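Local coordinates for protein Exo beta-1,2-glucooligosaccharide sophorohydrolase (non-reducing end) (PDB 5Z06) that hydrolyses linear beta-1,2-glucan and beta-1,2-glucooligosaccharides of four or more units as an exo-acting enzyme, releasing sophorose from the non-reducing end, at residues R121-D126 with S136-D141; F142-V147 with K153-V158. All blocks are in the same frame, centred on the assembly; numbering follows the deposited sequence.

Both interactions lie in an N-terminal region of two antiparallel sheets, consistent with a beta-sandwich, and follow each other directly along the chain: 136-141 runs straight into 142-147. Interaction 1 is a surface contact, in which a loop tyrosine meets 136-141. Interaction 2 is more buried, with methyl groups from the loop before strand 155-161 meeting one leucine near the beginning of that strand. The two join at Leu139 O and Leu144 N, a probable hydrogen bond of 3.3 Å, and where Ile137 packs on Phe142. Interaction 1 mixes a CH-pi face, a phenol-carboxylate bond and a bridging water; interaction 2 is hydrocarbon alone.

Interaction 1: residues R121-D126 with S136-D141; sequences RNYLKD and SIPLED
The ring of Tyr123 has Ile137 on one face, the CB of its own neighbour Asn122 on the other, and the carboxylate of Asp141 at its edge. Ile137 CG1 stands 3.8 Å from the ring centroid and 18° off the normal, the geometry of a CH-pi contact. The Ile137 side chain runs roughly perpendicular to that of Tyr123, and its CG2 reaches further along to Tyr123 CZ. At the hydroxyl end, Tyr123 OH donates to Asp141 OD2 over 2.6 Å. That oxygen lies in the plane of the ring and receives the bond on its anti lone pair, while the carboxylate plane is turned 38° from the ring. With its CG anti to the carbonyl carbon (chi1 -52°), Tyr123 directs the ring toward Ile137 and Asp141. The topology is consistent with the margin of a beta-sandwich: 121-126 follows strand 118-119, an outermost strand of the five-stranded sheet, whereas strand 132-138 pairs with 86-93 in the other sheet, and its Ile137 packs across on Ile105 and Leu118 of the five-stranded one. Leu118 also touches Tyr123 and Asp141. A leucine in place of Tyr123 would probably leave Asp141 OD2 without its phenolic donor and Ile137 CG1 without a flat face to lie on. Next to the ring, Ser136 O approaches Tyr123 CD1 obliquely at 3.4 Å. On the backbone, a water donates to Tyr123 O at 2.9 Å and accepts from Ser136 N at 3.1 Å, joining loop and strand without a direct main-chain bond.

Interaction 2: residues F142-V147 with K153-V158; sequences FGLNAV and KKLAAV
Leu155 meets Leu144 and Val147 by dividing its two methyl groups between them. Its CD2 comes tip to tip with Leu144 CD2 at 3.7 Å, and its CD1 faces Val147, 3.9 Å from CG1 and 4.1 Å from CG2. Both Val147 branches are therefore used: CG1 is anti to the backbone N (chi1 175°) and CG2 anti to the carbonyl carbon, which turns both methyls of the fork toward Leu155 CD1. No hydrogen bond crosses between the segments. The backbones stay well separated, with the nearest CA atoms, those of Val147 and Leu155, 9.1 Å apart, and the contact buries 124 Å² in all, Leu155 accounting for 66 Å² of it. Leu179 from strand 169-180 also packs on Leu155, and Pro84 on Val147, extending this apolar cluster. The outer side differs. Asn145 and Ala146 are exposed on the loop, as are Lys153 and Lys154 next to Leu155, and Lys153 NZ pairs with Asp79 in a salt bridge. The chain makes an inverse gamma turn about Leu155, and the next two residues, Ala156 and Ala157, sit opposite the single residue Arg108 as a classic beta bulge. The arrangement is consistent with a beta-sandwich edge, where the loop leaving a strand of one sheet drops apolar side chains onto a leucine near the beginning of a strand in the other.

Interaction 1: residues R121-D126 with S136-D141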
ATOM      1  N   ARG A 121     -17.473  15.855 -29.948  1.00 49.90           N
ATOM      2  CA  ARG A 121     -17.485  15.665 -31.412  1.00 50.19           C
ATOM      3  C   ARG A 121     -16.320  16.350 -32.131  1.00 48.90           C
ATOM      4  O   ARG A 121     -15.812  15.841 -33.139  1.00 46.58           O
ATOM      5  CB  ARG A 121     -18.805  16.185 -32.011  1.00 53.50           C
ATOM      6  CG  ARG A 121     -18.940  17.713 -32.081  1.00 55.74           C
ATOM      7  CD  ARG A 121     -20.230  18.164 -32.744  1.00 57.00           C
ATOM      8  NE  ARG A 121     -20.367  17.560 -34.068  1.00 59.60           N
ATOM      9  CZ  ARG A 121     -21.395  17.753 -34.891  1.00 61.21           C
ATOM     10  NH1 ARG A 121     -22.397  18.569 -34.565  1.00 61.12           N
ATOM     11  NH2 ARG A 121     -21.406  17.131 -36.064  1.00 62.98           N
ATOM     12  N   ASN A 122     -15.904  17.497 -31.597  1.00 46.68           N
ATOM     13  CA  ASN A 122     -14.808  18.282 -32.167  1.00 45.41           C
ATOM     14  C   ASN A 122     -13.441  17.635 -32.107  1.00 46.11           C
ATOM     15  O   ASN A 122     -12.522  18.137 -32.745  1.00 49.67           O
ATOM     16  CB  ASN A 122     -14.730  19.635 -31.473  1.00 44.02           C
ATOM     17  CG  ASN A 122     -15.971  20.442 -31.680  1.00 40.73           C
ATOM     18  OD1 ASN A 122     -16.672  20.246 -32.651  1.00 41.30           O
ATOM     19  ND2 ASN A 122     -16.261  21.327 -30.765  1.00 41.82           N
ATOM     20  N   TYR A 123     -13.299  16.557 -31.331  1.00 46.57           N
ATOM     21  CA  TYR A 123     -12.032  15.835 -31.184  1.00 44.11           C
ATOM     22  C   TYR A 123     -12.120  14.386 -31.605  1.00 47.05           C
ATOM     23  O   TYR A 123     -11.218  13.593 -31.317  1.00 50.69           O
ATOM     24  CB  TYR A 123     -11.585  15.911 -29.737  1.00 40.79           C
ATOM     25  CG  TYR A 123     -11.562  17.312 -29.259  1.00 37.52           C
ATOM     26  CD1 TYR A 123     -10.497  18.138 -29.565  1.00 37.95           C
ATOM     27  CD2 TYR A 123     -12.636  17.847 -28.576  1.00 37.98           C
ATOM     28  CE1 TYR A 123     -10.477  19.458 -29.155  1.00 36.14           C
ATOM     29  CE2 TYR A 123     -12.631  19.165 -28.156  1.00 36.33           C
ATOM     30  CZ  TYR A 123     -11.548  19.961 -28.454  1.00 36.92           C
ATOM     31  OH  TYR A 123     -11.532  21.257 -28.035  1.00 38.16           O
ATOM     32  N   LEU A 124     -13.192  14.061 -32.313  1.00 50.84           N
ATOM     33  CA  LEU A 124     -13.468  12.722 -32.770  1.00 54.27           C
ATOM     34  C   LEU A 124     -13.506  12.845 -34.286  1.00 57.05           C
ATOM     35  O   LEU A 124     -14.479  13.307 -34.862  1.00 58.10           O
ATOM     36  CB  LEU A 124     -14.814  12.272 -32.183  1.00 56.40           C
ATOM     37  CG  LEU A 124     -15.023  10.885 -31.560  1.00 56.64           C
ATOM     38  CD1 LEU A 124     -13.780  10.025 -31.471  1.00 57.61           C
ATOM     39  CD2 LEU A 124     -15.652  11.047 -30.185  1.00 58.98           C
ATOM     40  N   LYS A 125     -12.404  12.480 -34.924  1.00 65.17           N
ATOM     41  CA  LYS A 125     -12.332  12.483 -36.387  1.00 68.39           C
ATOM     42  C   LYS A 125     -13.392  11.510 -36.894  1.00 66.04           C
ATOM     43  O   LYS A 125     -14.242  11.852 -37.701  1.00 72.61           O
ATOM     44  CB  LYS A 125     -10.939  12.035 -36.872  1.00 70.03           C
ATOM     45  CG  LYS A 125     -10.372  12.851 -38.028  1.00 74.27           C
ATOM     46  CD  LYS A 125      -9.724  11.950 -39.076  1.00 74.38           C
ATOM     47  CE  LYS A 125      -9.065  12.747 -40.198  1.00 75.28           C
ATOM     48  NZ  LYS A 125      -7.605  12.963 -39.947  1.00 76.76           N
ATOM     49  N   ASP A 126     -13.342  10.310 -36.338  1.00 61.46           N
ATOM     50  CA  ASP A 126     -14.070   9.160 -36.801  1.00 55.96           C
ATOM     51  C   ASP A 126     -15.063   8.737 -35.700  1.00 56.25           C
ATOM     52  O   ASP A 126     -14.648   8.359 -34.606  1.00 58.35           O
ATOM     53  CB  ASP A 126     -13.021   8.074 -37.076  1.00 54.42           C
ATOM     54  CG  ASP A 126     -13.598   6.822 -37.661  1.00 54.56           C
ATOM     55  OD1 ASP A 126     -14.836   6.693 -37.740  1.00 49.09           O
ATOM     56  OD2 ASP A 126     -12.785   5.953 -38.043  1.00 56.69           O
ATOM     57  N   SER A 136      -7.693  13.463 -28.346  1.00 43.99           N
ATOM     58  CA  SER A 136      -6.787  14.385 -27.649  1.00 43.72           C
ATOM     59  C   SER A 136      -7.438  15.739 -27.620  1.00 43.38           C
ATOM     60  O   SER A 136      -7.753  16.307 -28.660  1.00 51.67           O
ATOM     61  CB  SER A 136      -5.449  14.514 -28.361  1.00 43.76           C
ATOM     62  OG  SER A 136      -4.742  13.298 -28.334  1.00 46.77           O
ATOM     63  N   ILE A 137      -7.651  16.255 -26.428  1.00 41.47           N
ATOM     64  CA  ILE A 137      -8.207  17.571 -26.263  1.00 41.09           C
ATOM     65  C   ILE A 137      -7.058  18.366 -25.696  1.00 42.49           C
ATOM     66  O   ILE A 137      -6.601  18.062 -24.590  1.00 42.13           O
ATOM     67  CB  ILE A 137      -9.398  17.584 -25.296  1.00 40.42           C
ATOM     68  CG1 ILE A 137     -10.477  16.621 -25.783  1.00 40.78           C
ATOM     69  CG2 ILE A 137      -9.946  19.001 -25.157  1.00 40.62           C
ATOM     70  CD1 ILE A 137     -11.492  16.237 -24.736  1.00 42.10           C
ATOM     71  N   PRO A 138      -6.563  19.363 -26.460  1.00 42.81           N
ATOM     72  CA  PRO A 138      -5.602  20.254 -25.871  1.00 42.78           C
ATOM     73  C   PRO A 138      -6.180  20.866 -24.610  1.00 42.58           C
ATOM     74  O   PRO A 138      -7.329  21.330 -24.613  1.00 45.60           O
ATOM     75  CB  PRO A 138      -5.398  21.325 -26.967  1.00 42.22           C
ATOM     76  CG  PRO A 138      -5.599  20.585 -28.237  1.00 41.78           C
ATOM     77  CD  PRO A 138      -6.719  19.618 -27.914  1.00 44.01           C
ATOM     78  N   LEU A 139      -5.389  20.874 -23.546  1.00 39.05           N
ATOM     79  CA  LEU A 139      -5.806  21.471 -22.295  1.00 38.11           C
ATOM     80  C   LEU A 139      -6.086  22.954 -22.471  1.00 38.58           C
ATOM     81  O   LEU A 139      -6.979  23.512 -21.841  1.00 38.04           O
ATOM     82  CB  LEU A 139      -4.754  21.210 -21.207  1.00 37.45           C
ATOM     83  CG  LEU A 139      -4.666  19.732 -20.789  1.00 37.69           C
ATOM     84  CD1 LEU A 139      -3.588  19.552 -19.735  1.00 37.64           C
ATOM     85  CD2 LEU A 139      -5.985  19.194 -20.245  1.00 38.21           C
ATOM     86  N   GLU A 140      -5.284  23.580 -23.317  1.00 43.35           N
ATOM     87  CA  GLU A 140      -5.558  24.902 -23.918  1.00 46.41           C
ATOM     88  C   GLU A 140      -7.059  25.154 -24.201  1.00 42.25           C
ATOM     89  O   GLU A 140      -7.617  26.164 -23.751  1.00 43.12           O
ATOM     90  CB  GLU A 140      -4.760  24.970 -25.219  1.00 51.63           C
ATOM     91  CG  GLU A 140      -4.349  26.341 -25.690  1.00 58.77           C
ATOM     92  CD  GLU A 140      -3.595  26.265 -27.003  1.00 59.30           C
ATOM     93  OE1 GLU A 140      -3.248  25.139 -27.432  1.00 59.77           O
ATOM     94  OE2 GLU A 140      -3.358  27.325 -27.605  1.00 59.48           O
ATOM     95  N   ASP A 141      -7.715  24.207 -24.885  1.00 41.39           N
ATOM     96  CA  ASP A 141      -9.149  24.330 -25.261  1.00 40.19           C
ATOM     97  C   ASP A 141     -10.090  24.423 -24.047  1.00 43.12           C
ATOM     98  O   ASP A 141     -11.152  25.058 -24.139  1.00 42.88           O
ATOM     99  CB  ASP A 141      -9.590  23.187 -26.179  1.00 40.24           C
ATOM    100  CG  ASP A 141      -8.800  23.130 -27.506  1.00 42.53           C
ATOM    101  OD1 ASP A 141      -7.832  23.903 -27.681  1.00 43.87           O
ATOM    102  OD2 ASP A 141      -9.139  22.304 -28.388  1.00 43.27           O
TER
HETATM  103  O   HOH W   1      -8.309  13.525 -31.395  1.00 40.67           O

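Interaction 2: residues F142-V147 with K153-V158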
ATOM      1  N   PHE A 142      -9.699  23.823 -22.905  1.00 43.06           N
ATOM      2  CA  PHE A 142     -10.422  24.020 -21.626  1.00 41.37           C
ATOM      3  C   PHE A 142     -10.128  25.365 -20.978  1.00 42.24           C
ATOM      4  O   PHE A 142     -10.752  25.721 -19.966  1.00 41.84           O
ATOM      5  CB  PHE A 142     -10.124  22.897 -20.614  1.00 42.49           C
ATOM      6  CG  PHE A 142     -10.602  21.535 -21.056  1.00 42.29           C
ATOM      7  CD1 PHE A 142     -11.959  21.235 -21.092  1.00 40.89           C
ATOM      8  CD2 PHE A 142      -9.693  20.550 -21.421  1.00 40.89           C
ATOM      9  CE1 PHE A 142     -12.396  19.979 -21.495  1.00 41.71           C
ATOM     10  CE2 PHE A 142     -10.126  19.292 -21.828  1.00 43.24           C
ATOM     11  CZ  PHE A 142     -11.483  19.004 -21.862  1.00 41.70           C
ATOM     12  N   GLY A 143      -9.193  26.117 -21.553  1.00 45.15           N
ATOM     13  CA  GLY A 143      -8.804  27.409 -21.018  1.00 47.92           C
ATOM     14  C   GLY A 143      -7.895  27.200 -19.831  1.00 50.41           C
ATOM     15  O   GLY A 143      -7.890  28.011 -18.913  1.00 52.01           O
ATOM     16  N   LEU A 144      -7.137  26.099 -19.856  1.00 51.71           N
ATOM     17  CA  LEU A 144      -6.161  25.793 -18.818  1.00 52.55           C
ATOM     18  C   LEU A 144      -4.816  26.381 -19.203  1.00 54.34           C
ATOM     19  O   LEU A 144      -4.266  26.082 -20.278  1.00 53.04           O
ATOM     20  CB  LEU A 144      -6.001  24.279 -18.611  1.00 52.27           C
ATOM     21  CG  LEU A 144      -7.188  23.569 -17.948  1.00 49.71           C
ATOM     22  CD1 LEU A 144      -7.127  22.079 -18.204  1.00 49.47           C
ATOM     23  CD2 LEU A 144      -7.223  23.870 -16.465  1.00 49.84           C
ATOM     24  N   ASN A 145      -4.283  27.178 -18.281  1.00 54.88           N
ATOM     25  CA  ASN A 145      -2.930  27.706 -18.374  1.00 57.00           C
ATOM     26  C   ASN A 145      -1.966  26.530 -18.130  1.00 58.10           C
ATOM     27  O   ASN A 145      -2.414  25.388 -17.944  1.00 63.06           O
ATOM     28  CB  ASN A 145      -2.725  28.843 -17.347  1.00 57.37           C
ATOM     29  CG  ASN A 145      -3.803  29.935 -17.434  1.00 59.57           C
ATOM     30  OD1 ASN A 145      -4.320  30.236 -18.510  1.00 60.81           O
ATOM     31  ND2 ASN A 145      -4.154  30.515 -16.292  1.00 58.38           N
ATOM     32  N   ALA A 146      -0.661  26.801 -18.140  1.00 54.50           N
ATOM     33  CA  ALA A 146       0.376  25.776 -17.911  1.00 51.74           C
ATOM     34  C   ALA A 146       0.073  24.864 -16.700  1.00 49.21           C
ATOM     35  O   ALA A 146      -0.179  25.336 -15.586  1.00 46.65           O
ATOM     36  CB  ALA A 146       1.741  26.431 -17.739  1.00 49.62           C
ATOM     37  N   VAL A 147       0.070  23.558 -16.942  1.00 46.76           N
ATOM     38  CA  VAL A 147      -0.208  22.570 -15.904  1.00 43.93           C
ATOM     39  C   VAL A 147       1.121  21.943 -15.520  1.00 41.13           C
ATOM     40  O   VAL A 147       1.888  21.552 -16.383  1.00 39.03           O
ATOM     41  CB  VAL A 147      -1.209  21.500 -16.394  1.00 43.22           C
ATOM     42  CG1 VAL A 147      -1.401  20.401 -15.354  1.00 43.60           C
ATOM     43  CG2 VAL A 147      -2.547  22.149 -16.700  1.00 42.31           C
ATOM     44  N   LYS A 153      -2.902  18.633  -9.516  1.00 31.87           N
ATOM     45  CA  LYS A 153      -3.857  18.027  -8.603  1.00 33.35           C
ATOM     46  C   LYS A 153      -5.128  18.816  -8.397  1.00 35.64           C
ATOM     47  O   LYS A 153      -6.082  18.285  -7.823  1.00 34.45           O
ATOM     48  CB  LYS A 153      -3.205  17.764  -7.249  1.00 33.01           C
ATOM     49  CG  LYS A 153      -2.159  16.693  -7.379  1.00 33.06           C
ATOM     50  CD  LYS A 153      -1.690  16.199  -6.038  1.00 34.30           C
ATOM     51  CE  LYS A 153      -0.610  15.171  -6.276  1.00 33.74           C
ATOM     52  NZ  LYS A 153      -0.100  14.752  -4.966  1.00 35.55           N
ATOM     53  N   LYS A 154      -5.152  20.068  -8.850  1.00 37.14           N
ATOM     54  CA  LYS A 154      -6.415  20.810  -8.936  1.00 39.38           C
ATOM     55  C   LYS A 154      -7.329  20.335 -10.086  1.00 35.44           C
ATOM     56  O   LYS A 154      -8.496  20.727 -10.149  1.00 31.63           O
ATOM     57  CB  LYS A 154      -6.136  22.313  -8.994  1.00 44.47           C
ATOM     58  CG  LYS A 154      -5.680  22.831  -7.635  1.00 48.55           C
ATOM     59  CD  LYS A 154      -5.129  24.239  -7.680  1.00 54.36           C
ATOM     60  CE  LYS A 154      -5.039  24.791  -6.258  1.00 57.75           C
ATOM     61  NZ  LYS A 154      -4.126  25.959  -6.172  1.00 61.97           N
ATOM     62  N   LEU A 155      -6.795  19.522 -10.991  1.00 30.68           N
ATOM     63  CA  LEU A 155      -7.589  18.919 -12.051  1.00 33.33           C
ATOM     64  C   LEU A 155      -8.168  17.636 -11.466  1.00 33.13           C
ATOM     65  O   LEU A 155      -7.603  16.540 -11.616  1.00 32.43           O
ATOM     66  CB  LEU A 155      -6.721  18.665 -13.291  1.00 34.54           C
ATOM     67  CG  LEU A 155      -5.932  19.894 -13.822  1.00 34.63           C
ATOM     68  CD1 LEU A 155      -5.209  19.527 -15.107  1.00 35.00           C
ATOM     69  CD2 LEU A 155      -6.813  21.126 -14.044  1.00 34.19           C
ATOM     70  N   ALA A 156      -9.277  17.806 -10.753  1.00 30.72           N
ATOM     71  CA  ALA A 156      -9.846  16.741  -9.922  1.00 32.68           C
ATOM     72  C   ALA A 156     -10.561  15.684 -10.755  1.00 32.38           C
ATOM     73  O   ALA A 156     -10.488  14.501 -10.435  1.00 32.79           O
ATOM     74  CB  ALA A 156     -10.788  17.308  -8.872  1.00 31.88           C
ATOM     75  N   ALA A 157     -11.263  16.100 -11.804  1.00 31.49           N
ATOM     76  CA  ALA A 157     -12.073  15.162 -12.551  1.00 32.48           C
ATOM     77  C   ALA A 157     -12.299  15.614 -13.960  1.00 34.91           C
ATOM     78  O   ALA A 157     -12.274  16.803 -14.239  1.00 39.83           O
ATOM     79  CB  ALA A 157     -13.408  14.943 -11.852  1.00 31.19           C
ATOM     80  N   VAL A 158     -12.489  14.640 -14.843  1.00 34.95           N
ATOM     81  CA  VAL A 158     -13.012  14.865 -16.165  1.00 34.24           C
ATOM     82  C   VAL A 158     -14.531  14.787 -16.043  1.00 36.64           C
ATOM     83  O   VAL A 158     -15.062  13.749 -15.652  1.00 32.32           O
ATOM     84  CB  VAL A 158     -12.490  13.817 -17.142  1.00 33.18           C
ATOM     85  CG1 VAL A 158     -13.186  13.928 -18.486  1.00 33.44           C
ATOM     86  CG2 VAL A 158     -10.998  14.001 -17.307  1.00 35.67           C
TER